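PDB 4ITA: succinate-semialdehyde dehydrogenase from Synechococcus sp., which probably oxidises succinic semialdehyde to succinate with NADP+ as cofactor, as an aldehyde dehydrogenase with a Rossmann-type cofactor-binding fold. Local coordinates for residues E85-A97 and F134-M148. Residues are numbered along the deposited sequence; the frame is centred on the assembly and turned at random.
Sequences EAEKSALVCRYYA and FPFWQVFRFAAPALM. With NDP (NADPH dihydro-nicotinamide-adenine-dinucleotide phosphate), chain C; EDO (1,2-ethanediol), chain R.
Trp137 lies flat against the extended side chain of Lys88, whose CE sits 3.8 Å from the centroid of the six-membered ring of Trp137, over the face. The Trp137 torsion (chi1 159°) puts CG opposite its own backbone N and lets the indole fit as a knob among Glu85, Lys88, Ser89 and Val92; Val92 CG1 comes within 3.6 Å of Trp137 CZ3. Lys88 NZ ends off-centre, in a cation-pi contact, and hydrogen-bonds to Ser421 O. Replacing Trp137 by an alanine would probably open a gap against Lys88 and Val92 and leave the ammonium without its aromatic neighbour.

The axes of 85-97 and 137-148 come within 8.6 Å, nearly parallel at 19°. The backbones close up at Ser89 and Trp137 and again at Cys93 and Ala144, where Ala144 CB lies 3.7 Å from Val92 O. Farther along, Pro145 CB sits 3.7 Å from the centroid of the Tyr96 ring, over its face, while Tyr96 OH hydrogen-bonds to Gly440 O. Against this tight, buried packing, solvent partly reaches Lys88. The ligand-facing side is polar: Trp137 NE1 donates to a 1,2-ethanediol beside the nicotinamide, and Arg141 NH1 and NH2 both grip NDP O7N.

Glu85 OE1 forms a salt bridge with Lys77 NZ, so this buried carboxylate is likely to stay ionised; Phe136 N and Trp137 N support it through OE2, less certainly placed. It probably ties residues 136-137 to 85-97, on the N-terminal side of the cofactor-binding Arg141.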
ATOM      1  N   GLU A  85       9.600  -2.361  27.184  1.00  7.39           N
ATOM      2  CA  GLU A  85       9.766  -2.307  25.734  1.00  7.04           C
ATOM      3  C   GLU A  85      10.528  -3.532  25.207  1.00  6.52           C
ATOM      4  O   GLU A  85      10.179  -4.094  24.160  1.00  7.58           O
ATOM      5  CB  GLU A  85      10.444  -1.005  25.296  1.00  7.56           C
ATOM      6  CG  GLU A  85      10.596  -0.956  23.790  1.00  7.58           C
ATOM      7  CD  GLU A  85      11.148   0.342  23.252  1.00  7.74           C
ATOM      8  OE1 GLU A  85      11.190   1.366  23.972  1.00  8.82           O
ATOM      9  OE2 GLU A  85      11.535   0.334  22.069  1.00  7.02           O
ATOM     10  N   ALA A  86      11.566  -3.947  25.925  1.00  6.68           N
ATOM     11  CA  ALA A  86      12.307  -5.147  25.545  1.00  7.50           C
ATOM     12  C   ALA A  86      11.404  -6.380  25.629  1.00  7.96           C
ATOM     13  O   ALA A  86      11.446  -7.267  24.770  1.00  7.66           O
ATOM     14  CB  ALA A  86      13.535  -5.323  26.426  1.00  9.08           C
ATOM     15  N   GLU A  87      10.565  -6.434  26.658  1.00  7.35           N
ATOM     16  CA  GLU A  87       9.627  -7.537  26.806  1.00  7.20           C
ATOM     17  C   GLU A  87       8.614  -7.579  25.665  1.00  8.08           C
ATOM     18  O   GLU A  87       8.293  -8.651  25.142  1.00  8.37           O
ATOM     19  CB  GLU A  87       8.905  -7.430  28.153  1.00  9.93           C
ATOM     20  CG  GLU A  87       9.797  -7.705  29.354  1.00 11.40           C
ATOM     21  CD  GLU A  87       9.122  -7.398  30.681  1.00 16.47           C
ATOM     22  OE1 GLU A  87       9.664  -7.816  31.727  1.00 23.85           O
ATOM     23  OE2 GLU A  87       8.064  -6.734  30.678  1.00 21.39           O
ATOM     24  N   LYS A  88       8.114  -6.414  25.267  1.00  6.66           N
ATOM     25  CA  LYS A  88       7.140  -6.364  24.185  1.00  8.40           C
ATOM     26  C   LYS A  88       7.790  -6.736  22.848  1.00  7.09           C
ATOM     27  O   LYS A  88       7.147  -7.347  21.986  1.00  8.05           O
ATOM     28  CB  LYS A  88       6.504  -4.980  24.123  1.00  9.92           C
ATOM     29  CG  LYS A  88       5.204  -4.916  23.351  1.00 14.53           C
ATOM     30  CD  LYS A  88       4.621  -3.523  23.437  1.00 18.71           C
ATOM     31  CE  LYS A  88       3.309  -3.428  22.693  1.00 22.14           C
ATOM     32  NZ  LYS A  88       2.638  -2.138  22.999  1.00 25.59           N
ATOM     33  N   SER A  89       9.061  -6.372  22.688  1.00  6.72           N
ATOM     34  CA  SER A  89       9.853  -6.782  21.527  1.00  7.11           C
ATOM     35  C   SER A  89       9.936  -8.309  21.426  1.00  6.61           C
ATOM     36  O   SER A  89       9.769  -8.882  20.343  1.00  6.89           O
ATOM     37  CB  SER A  89      11.254  -6.164  21.590  1.00  6.48           C
ATOM     38  OG  SER A  89      11.189  -4.745  21.504  1.00  7.67           O
ATOM     39  N   ALA A  90      10.195  -8.968  22.552  1.00  7.37           N
ATOM     40  CA  ALA A  90      10.187 -10.428  22.582  1.00  6.89           C
ATOM     41  C   ALA A  90       8.816 -10.962  22.190  1.00  8.37           C
ATOM     42  O   ALA A  90       8.706 -11.945  21.457  1.00  7.61           O
ATOM     43  CB  ALA A  90      10.578 -10.930  23.957  1.00  7.60           C
ATOM     44  N   LEU A  91       7.768 -10.303  22.672  1.00  7.33           N
ATOM     45  CA  LEU A  91       6.411 -10.768  22.433  1.00  7.49           C
ATOM     46  C   LEU A  91       6.063 -10.772  20.949  1.00  7.46           C
ATOM     47  O   LEU A  91       5.433 -11.703  20.469  1.00  7.17           O
ATOM     48  CB  LEU A  91       5.425  -9.893  23.204  1.00 10.73           C
ATOM     49  CG  LEU A  91       3.984 -10.361  23.342  1.00 14.93           C
ATOM     50  CD1 LEU A  91       3.928 -11.592  24.237  1.00 18.28           C
ATOM     51  CD2 LEU A  91       3.135  -9.222  23.897  1.00 17.75           C
ATOM     52  N   VAL A  92       6.457  -9.737  20.208  1.00  7.08           N
ATOM     53  CA  VAL A  92       6.104  -9.712  18.786  1.00  5.79           C
ATOM     54  C   VAL A  92       6.936 -10.736  18.000  1.00  6.61           C
ATOM     55  O   VAL A  92       6.463 -11.299  17.012  1.00  6.97           O
ATOM     56  CB  VAL A  92       6.164  -8.275  18.169  1.00  5.51           C
ATOM     57  CG1 VAL A  92       7.598  -7.748  18.134  1.00  8.08           C
ATOM     58  CG2 VAL A  92       5.519  -8.265  16.787  1.00  7.69           C
ATOM     59  N   CYS A  93       8.160 -11.008  18.453  1.00  6.22           N
ATOM     60  CA  CYS A  93       8.946 -12.093  17.868  1.00  6.63           C
ATOM     61  C   CYS A  93       8.208 -13.417  18.028  1.00  6.91           C
ATOM     62  O   CYS A  93       8.060 -14.184  17.073  1.00  6.59           O
ATOM     63  CB  CYS A  93      10.328 -12.185  18.520  1.00  6.51           C
ATOM     64  SG  CYS A  93      11.445 -10.845  18.061  1.00  7.31           S
ATOM     65  N   ARG A  94       7.722 -13.670  19.236  1.00  6.47           N
ATOM     66  CA  ARG A  94       7.001 -14.916  19.497  1.00  6.20           C
ATOM     67  C   ARG A  94       5.677 -14.977  18.736  1.00  6.78           C
ATOM     68  O   ARG A  94       5.296 -16.037  18.242  1.00  7.50           O
ATOM     69  CB  ARG A  94       6.772 -15.113  20.997  1.00  7.97           C
ATOM     70  CG  ARG A  94       8.060 -15.355  21.743  1.00  8.34           C
ATOM     71  CD  ARG A  94       7.856 -16.009  23.105  1.00 11.31           C
ATOM     72  NE  ARG A  94       9.139 -16.214  23.773  1.00  9.11           N
ATOM     73  CZ  ARG A  94       9.962 -17.220  23.502  1.00  9.97           C
ATOM     74  NH1 ARG A  94       9.630 -18.111  22.579  1.00 10.85           N
ATOM     75  NH2 ARG A  94      11.121 -17.331  24.142  1.00 10.67           N
ATOM     76  N   TYR A  95       4.987 -13.846  18.619  1.00  5.93           N
ATOM     77  CA  TYR A  95       3.735 -13.792  17.872  1.00  6.68           C
ATOM     78  C   TYR A  95       3.906 -14.285  16.434  1.00  6.75           C
ATOM     79  O   TYR A  95       3.155 -15.148  15.962  1.00  6.99           O
ATOM     80  CB  TYR A  95       3.154 -12.380  17.893  1.00  7.48           C
ATOM     81  CG  TYR A  95       1.847 -12.273  17.146  1.00  7.07           C
ATOM     82  CD1 TYR A  95       0.655 -12.670  17.737  1.00  7.42           C
ATOM     83  CD2 TYR A  95       1.804 -11.783  15.844  1.00  7.79           C
ATOM     84  CE1 TYR A  95      -0.542 -12.579  17.051  1.00  8.28           C
ATOM     85  CE2 TYR A  95       0.609 -11.681  15.156  1.00  7.85           C
ATOM     86  CZ  TYR A  95      -0.559 -12.085  15.759  1.00  8.04           C
ATOM     87  OH  TYR A  95      -1.747 -11.987  15.065  1.00  9.51           O
ATOM     88  N   TYR A  96       4.901 -13.756  15.727  1.00  6.37           N
ATOM     89  CA  TYR A  96       5.110 -14.191  14.351  1.00  6.52           C
ATOM     90  C   TYR A  96       5.755 -15.576  14.243  1.00  6.01           C
ATOM     91  O   TYR A  96       5.485 -16.305  13.294  1.00  6.77           O
ATOM     92  CB  TYR A  96       5.817 -13.115  13.518  1.00  6.65           C
ATOM     93  CG  TYR A  96       4.861 -11.983  13.232  1.00  6.23           C
ATOM     94  CD1 TYR A  96       3.753 -12.184  12.413  1.00  5.85           C
ATOM     95  CD2 TYR A  96       5.020 -10.734  13.818  1.00  6.53           C
ATOM     96  CE1 TYR A  96       2.850 -11.162  12.155  1.00  6.78           C
ATOM     97  CE2 TYR A  96       4.119  -9.702  13.564  1.00  7.13           C
ATOM     98  CZ  TYR A  96       3.040  -9.930  12.737  1.00  6.02           C
ATOM     99  OH  TYR A  96       2.146  -8.921  12.489  1.00  7.95           O
ATOM    100  N   ALA A  97       6.567 -15.959  15.220  1.00  5.00           N
ATOM    101  CA  ALA A  97       7.020 -17.347  15.293  1.00  6.73           C
ATOM    102  C   ALA A  97       5.820 -18.291  15.388  1.00  6.26           C
ATOM    103  O   ALA A  97       5.784 -19.334  14.731  1.00  7.48           O
ATOM    104  CB  ALA A  97       7.930 -17.538  16.481  1.00  7.23           C
ATOM    105  N   PHE A 134      10.758   4.516  20.404  1.00  7.12           N
ATOM    106  CA  PHE A 134      10.677   3.133  20.871  1.00  7.54           C
ATOM    107  C   PHE A 134      11.725   2.383  20.075  1.00  7.58           C
ATOM    108  O   PHE A 134      11.410   1.683  19.111  1.00  8.06           O
ATOM    109  CB  PHE A 134       9.280   2.538  20.659  1.00  8.54           C
ATOM    110  CG  PHE A 134       8.216   3.173  21.515  1.00  9.20           C
ATOM    111  CD1 PHE A 134       7.422   4.193  21.017  1.00 11.32           C
ATOM    112  CD2 PHE A 134       8.016   2.748  22.818  1.00 10.35           C
ATOM    113  CE1 PHE A 134       6.437   4.782  21.810  1.00 11.31           C
ATOM    114  CE2 PHE A 134       7.031   3.333  23.618  1.00 11.48           C
ATOM    115  CZ  PHE A 134       6.246   4.351  23.109  1.00 11.29           C
ATOM    116  N   PRO A 135      12.994   2.553  20.464  1.00  6.95           N
ATOM    117  CA  PRO A 135      14.108   2.168  19.593  1.00  7.15           C
ATOM    118  C   PRO A 135      14.289   0.663  19.421  1.00  7.25           C
ATOM    119  O   PRO A 135      14.968   0.257  18.478  1.00  8.11           O
ATOM    120  CB  PRO A 135      15.323   2.804  20.278  1.00  8.99           C
ATOM    121  CG  PRO A 135      14.940   2.856  21.731  1.00  8.14           C
ATOM    122  CD  PRO A 135      13.454   3.116  21.749  1.00  7.05           C
ATOM    123  N   PHE A 136      13.708  -0.148  20.309  1.00  6.13           N
ATOM    124  CA  PHE A 136      13.686  -1.602  20.125  1.00  6.45           C
ATOM    125  C   PHE A 136      12.349  -2.061  19.553  1.00  7.51           C
ATOM    126  O   PHE A 136      12.306  -2.748  18.530  1.00  6.82           O
ATOM    127  CB  PHE A 136      13.948  -2.330  21.453  1.00  6.76           C
ATOM    128  CG  PHE A 136      15.407  -2.588  21.742  1.00  6.66           C
ATOM    129  CD1 PHE A 136      16.313  -1.537  21.816  1.00  7.69           C
ATOM    130  CD2 PHE A 136      15.865  -3.878  21.974  1.00  7.74           C
ATOM    131  CE1 PHE A 136      17.653  -1.772  22.099  1.00  8.08           C
ATOM    132  CE2 PHE A 136      17.202  -4.121  22.259  1.00  8.25           C
ATOM    133  CZ  PHE A 136      18.096  -3.067  22.316  1.00  8.61           C
ATOM    134  N   TRP A 137      11.258  -1.682  20.211  1.00  7.09           N
ATOM    135  CA  TRP A 137       9.933  -2.168  19.842  1.00  7.21           C
ATOM    136  C   TRP A 137       9.562  -1.883  18.392  1.00  6.89           C
ATOM    137  O   TRP A 137       9.078  -2.766  17.703  1.00  8.37           O
ATOM    138  CB  TRP A 137       8.867  -1.619  20.809  1.00  7.97           C
ATOM    139  CG  TRP A 137       7.464  -1.630  20.272  1.00  8.51           C
ATOM    140  CD1 TRP A 137       6.707  -0.541  19.940  1.00 11.67           C
ATOM    141  CD2 TRP A 137       6.655  -2.778  20.006  1.00  8.11           C
ATOM    142  NE1 TRP A 137       5.478  -0.945  19.482  1.00 13.39           N
ATOM    143  CE2 TRP A 137       5.419  -2.315  19.512  1.00 10.76           C
ATOM    144  CE3 TRP A 137       6.852  -4.157  20.142  1.00  8.54           C
ATOM    145  CZ2 TRP A 137       4.386  -3.182  19.150  1.00 13.16           C
ATOM    146  CZ3 TRP A 137       5.825  -5.017  19.779  1.00 10.78           C
ATOM    147  CH2 TRP A 137       4.612  -4.526  19.285  1.00 10.75           C
ATOM    148  N   GLN A 138       9.787  -0.667  17.911  1.00  7.05           N
ATOM    149  CA  GLN A 138       9.376  -0.382  16.537  1.00  8.79           C
ATOM    150  C   GLN A 138      10.186  -1.190  15.533  1.00  7.06           C
ATOM    151  O   GLN A 138       9.681  -1.559  14.467  1.00  8.56           O
ATOM    152  CB  GLN A 138       9.495   1.101  16.211  1.00 11.43           C
ATOM    153  CG  GLN A 138       8.881   2.039  17.232  1.00 22.33           C
ATOM    154  CD  GLN A 138       7.404   2.206  17.032  1.00 18.62           C
ATOM    155  OE1 GLN A 138       6.833   1.619  16.121  1.00 21.70           O
ATOM    156  NE2 GLN A 138       6.770   3.022  17.867  1.00 18.39           N
ATOM    157  N   VAL A 139      11.442  -1.462  15.862  1.00  7.46           N
ATOM    158  CA  VAL A 139      12.269  -2.292  14.998  1.00  7.38           C
ATOM    159  C   VAL A 139      11.743  -3.728  14.961  1.00  7.55           C
ATOM    160  O   VAL A 139      11.536  -4.288  13.882  1.00  6.19           O
ATOM    161  CB  VAL A 139      13.752  -2.267  15.414  1.00  7.78           C
ATOM    162  CG1 VAL A 139      14.558  -3.228  14.550  1.00 10.31           C
ATOM    163  CG2 VAL A 139      14.317  -0.843  15.307  1.00  7.86           C
ATOM    164  N   PHE A 140      11.499  -4.325  16.123  1.00  7.21           N
ATOM    165  CA  PHE A 140      10.992  -5.688  16.142  1.00  6.22           C
ATOM    166  C   PHE A 140       9.583  -5.806  15.577  1.00  7.64           C
ATOM    167  O   PHE A 140       9.243  -6.828  14.981  1.00  7.65           O
ATOM    168  CB  PHE A 140      11.137  -6.308  17.532  1.00  7.32           C
ATOM    169  CG  PHE A 140      12.555  -6.685  17.853  1.00  6.85           C
ATOM    170  CD1 PHE A 140      13.114  -7.840  17.318  1.00  7.64           C
ATOM    171  CD2 PHE A 140      13.347  -5.869  18.645  1.00  7.90           C
ATOM    172  CE1 PHE A 140      14.429  -8.186  17.585  1.00  8.71           C
ATOM    173  CE2 PHE A 140      14.664  -6.204  18.918  1.00  7.44           C
ATOM    174  CZ  PHE A 140      15.205  -7.374  18.390  1.00  8.13           C
ATOM    175  N   ARG A 141       8.788  -4.749  15.710  1.00  6.25           N
ATOM    176  CA  ARG A 141       7.458  -4.700  15.112  1.00  7.76           C
ATOM    177  C   ARG A 141       7.500  -4.973  13.602  1.00  7.54           C
ATOM    178  O   ARG A 141       6.658  -5.714  13.082  1.00  8.05           O
ATOM    179  CB  ARG A 141       6.788  -3.347  15.398  1.00  9.02           C
ATOM    180  CG  ARG A 141       5.397  -3.207  14.813  1.00 12.14           C
ATOM    181  CD  ARG A 141       4.738  -1.897  15.240  1.00 13.71           C
ATOM    182  NE  ARG A 141       5.304  -0.738  14.560  1.00 15.70           N
ATOM    183  CZ  ARG A 141       4.781   0.485  14.610  1.00 16.56           C
ATOM    184  NH1 ARG A 141       3.689   0.712  15.328  1.00 18.58           N
ATOM    185  NH2 ARG A 141       5.360   1.486  13.958  1.00 17.22           N
ATOM    186  N   PHE A 142       8.458  -4.379  12.892  1.00  6.40           N
ATOM    187  CA  PHE A 142       8.556  -4.663  11.461  1.00  7.48           C
ATOM    188  C   PHE A 142       9.446  -5.880  11.194  1.00  8.26           C
ATOM    189  O   PHE A 142       9.200  -6.638  10.254  1.00  8.06           O
ATOM    190  CB  PHE A 142       9.033  -3.439  10.648  1.00 10.73           C
ATOM    191  CG  PHE A 142      10.519  -3.365  10.499  1.00 10.10           C
ATOM    192  CD1 PHE A 142      11.171  -4.065   9.495  1.00 10.96           C
ATOM    193  CD2 PHE A 142      11.272  -2.615  11.384  1.00 11.07           C
ATOM    194  CE1 PHE A 142      12.550  -4.027   9.382  1.00 10.09           C
ATOM    195  CE2 PHE A 142      12.652  -2.565  11.279  1.00 12.83           C
ATOM    196  CZ  PHE A 142      13.292  -3.282  10.285  1.00 11.64           C
ATOM    197  N   ALA A 143      10.483  -6.070  12.004  1.00  6.38           N
ATOM    198  CA  ALA A 143      11.486  -7.086  11.684  1.00  7.85           C
ATOM    199  C   ALA A 143      10.989  -8.512  11.880  1.00  6.57           C
ATOM    200  O   ALA A 143      11.284  -9.389  11.071  1.00  7.32           O
ATOM    201  CB  ALA A 143      12.778  -6.863  12.467  1.00  8.65           C
ATOM    202  N   ALA A 144      10.232  -8.755  12.947  1.00  6.56           N
ATOM    203  CA  ALA A 144       9.713 -10.099  13.193  1.00  7.03           C
ATOM    204  C   ALA A 144       8.886 -10.648  12.009  1.00  6.91           C
ATOM    205  O   ALA A 144       9.190 -11.729  11.514  1.00  6.43           O
ATOM    206  CB  ALA A 144       8.941 -10.160  14.526  1.00  6.74           C
ATOM    207  N   PRO A 145       7.869  -9.904  11.523  1.00  5.77           N
ATOM    208  CA  PRO A 145       7.144 -10.455  10.368  1.00  6.39           C
ATOM    209  C   PRO A 145       7.970 -10.477   9.087  1.00  6.63           C
ATOM    210  O   PRO A 145       7.802 -11.404   8.289  1.00  6.60           O
ATOM    211  CB  PRO A 145       5.927  -9.525  10.230  1.00  6.45           C
ATOM    212  CG  PRO A 145       6.335  -8.254  10.895  1.00  6.55           C
ATOM    213  CD  PRO A 145       7.243  -8.665  12.022  1.00  6.72           C
ATOM    214  N   ALA A 146       8.845  -9.489   8.887  1.00  6.52           N
ATOM    215  CA  ALA A 146       9.713  -9.487   7.712  1.00  7.33           C
ATOM    216  C   ALA A 146      10.537 -10.760   7.640  1.00  7.19           C
ATOM    217  O   ALA A 146      10.602 -11.436   6.598  1.00  8.59           O
ATOM    218  CB  ALA A 146      10.619  -8.249   7.698  1.00  8.59           C
ATOM    219  N   LEU A 147      11.168 -11.101   8.753  1.00  7.44           N
ATOM    220  CA  LEU A 147      12.054 -12.254   8.776  1.00  7.46           C
ATOM    221  C   LEU A 147      11.260 -13.557   8.703  1.00  6.69           C
ATOM    222  O   LEU A 147      11.702 -14.524   8.066  1.00  8.55           O
ATOM    223  CB  LEU A 147      12.972 -12.217  10.002  1.00  8.75           C
ATOM    224  CG  LEU A 147      13.858 -10.956  10.087  1.00 17.07           C
ATOM    225  CD1 LEU A 147      15.071 -11.126  11.007  1.00 12.66           C
ATOM    226  CD2 LEU A 147      14.288 -10.395   8.720  1.00 16.32           C
ATOM    227  N   MET A 148      10.093 -13.606   9.340  1.00  6.82           N
ATOM    228  CA  MET A 148       9.285 -14.818   9.248  1.00  7.00           C
ATOM    229  C   MET A 148       8.799 -15.044   7.816  1.00  7.39           C
ATOM    230  O   MET A 148       8.669 -16.187   7.373  1.00  7.03           O
ATOM    231  CB  MET A 148       8.110 -14.770  10.220  1.00  7.54           C
ATOM    232  CG  MET A 148       7.448 -16.129  10.437  1.00  7.54           C
ATOM    233  SD  MET A 148       8.478 -17.497  11.093  1.00  6.20           S
ATOM    234  CE  MET A 148       7.151 -18.703  11.333  1.00  8.27           C
TER
HETATM  235  PA  NDP C 501      11.806  12.055  12.431  1.00 11.54           P
HETATM  236  O1A NDP C 501      10.829  11.893  11.302  1.00 12.90           O
HETATM  237  O2A NDP C 501      12.612  13.319  12.548  1.00 17.30           O
HETATM  238  O5B NDP C 501      12.844  10.838  12.376  1.00 10.91           O
HETATM  239  C5B NDP C 501      12.417   9.478  12.235  1.00  9.11           C
HETATM  240  C4B NDP C 501      13.383   8.698  11.346  1.00  9.89           C
HETATM  241  O4B NDP C 501      13.332   9.240  10.024  1.00  8.49           O
HETATM  242  C3B NDP C 501      14.840   8.821  11.775  1.00  8.70           C
HETATM  243  O3B NDP C 501      15.527   7.614  11.418  1.00  8.56           O
HETATM  244  C2B NDP C 501      15.348   9.961  10.913  1.00  9.36           C
HETATM  245  O2B NDP C 501      16.753   9.934  10.701  1.00  9.57           O
HETATM  246  C1B NDP C 501      14.647   9.635   9.624  1.00  8.49           C
HETATM  247  N9A NDP C 501      14.466  10.767   8.703  1.00  9.76           N
HETATM  248  C8A NDP C 501      14.179  12.051   8.998  1.00 11.47           C
HETATM  249  N7A NDP C 501      14.055  12.774   7.859  1.00 13.11           N
HETATM  250  C5A NDP C 501      14.242  11.936   6.827  1.00 10.37           C
HETATM  251  C6A NDP C 501      14.252  12.027   5.359  1.00 12.47           C
HETATM  252  N6A NDP C 501      14.016  13.208   4.755  1.00 15.31           N
HETATM  253  N1A NDP C 501      14.498  10.898   4.667  1.00 13.85           N
HETATM  254  C2A NDP C 501      14.727   9.718   5.258  1.00 14.43           C
HETATM  255  N3A NDP C 501      14.741   9.558   6.590  1.00 13.42           N
HETATM  256  C4A NDP C 501      14.507  10.616   7.392  1.00 10.27           C
HETATM  257  O3  NDP C 501      10.909  11.756  13.754  1.00 16.81           O
HETATM  258  PN  NDP C 501      10.939  12.321  15.276  1.00 16.05           P
HETATM  259  O1N NDP C 501      11.198  13.811  15.315  1.00 19.23           O
HETATM  260  O2N NDP C 501      11.785  11.376  16.084  1.00 19.31           O
HETATM  261  O5D NDP C 501       9.403  12.097  15.702  1.00 16.39           O
HETATM  262  C5D NDP C 501       8.869  10.784  15.813  1.00 14.54           C
HETATM  263  C4D NDP C 501       7.552  10.703  15.061  1.00 12.99           C
HETATM  264  O4D NDP C 501       7.215   9.329  14.821  1.00 13.19           O
HETATM  265  C3D NDP C 501       6.389  11.290  15.836  1.00 12.30           C
HETATM  266  O3D NDP C 501       5.554  12.060  14.964  1.00 12.33           O
HETATM  267  C2D NDP C 501       5.705  10.038  16.350  1.00 11.87           C
HETATM  268  O2D NDP C 501       4.340  10.307  16.670  1.00 12.79           O
HETATM  269  C1D NDP C 501       5.846   9.102  15.167  1.00 10.56           C
HETATM  270  N1N NDP C 501       5.616   7.714  15.593  1.00 12.20           N
HETATM  271  C2N NDP C 501       4.807   6.912  14.881  1.00 12.43           C
HETATM  272  C3N NDP C 501       4.218   5.803  15.486  1.00 13.68           C
HETATM  273  C7N NDP C 501       3.336   4.866  14.716  1.00 12.43           C
HETATM  274  O7N NDP C 501       3.511   3.657  14.851  1.00 12.47           O
HETATM  275  N7N NDP C 501       2.389   5.354  13.918  1.00 12.10           N
HETATM  276  C4N NDP C 501       4.439   5.510  16.951  1.00 14.91           C
HETATM  277  C5N NDP C 501       5.671   6.147  17.399  1.00 15.91           C
HETATM  278  C6N NDP C 501       6.209   7.225  16.701  1.00 14.56           C
HETATM  279  P2B NDP C 501      17.747  10.899  11.514  1.00  8.47           P
HETATM  280  O1X NDP C 501      19.084  10.525  10.942  1.00  9.39           O
HETATM  281  O2X NDP C 501      17.341  12.317  11.188  1.00 10.84           O
HETATM  282  O3X NDP C 501      17.632  10.572  12.972  1.00  9.39           O
HETATM  283  C1  EDO R 516       3.810   2.442  21.038  1.00 20.63           C
HETATM  284  O1  EDO R 516       3.060   1.250  21.280  1.00 22.27           O
HETATM  285  C2  EDO R 516       3.599   2.879  19.595  1.00 19.03           C
HETATM  286  O2  EDO R 516       4.131   1.886  18.704  1.00 18.64           O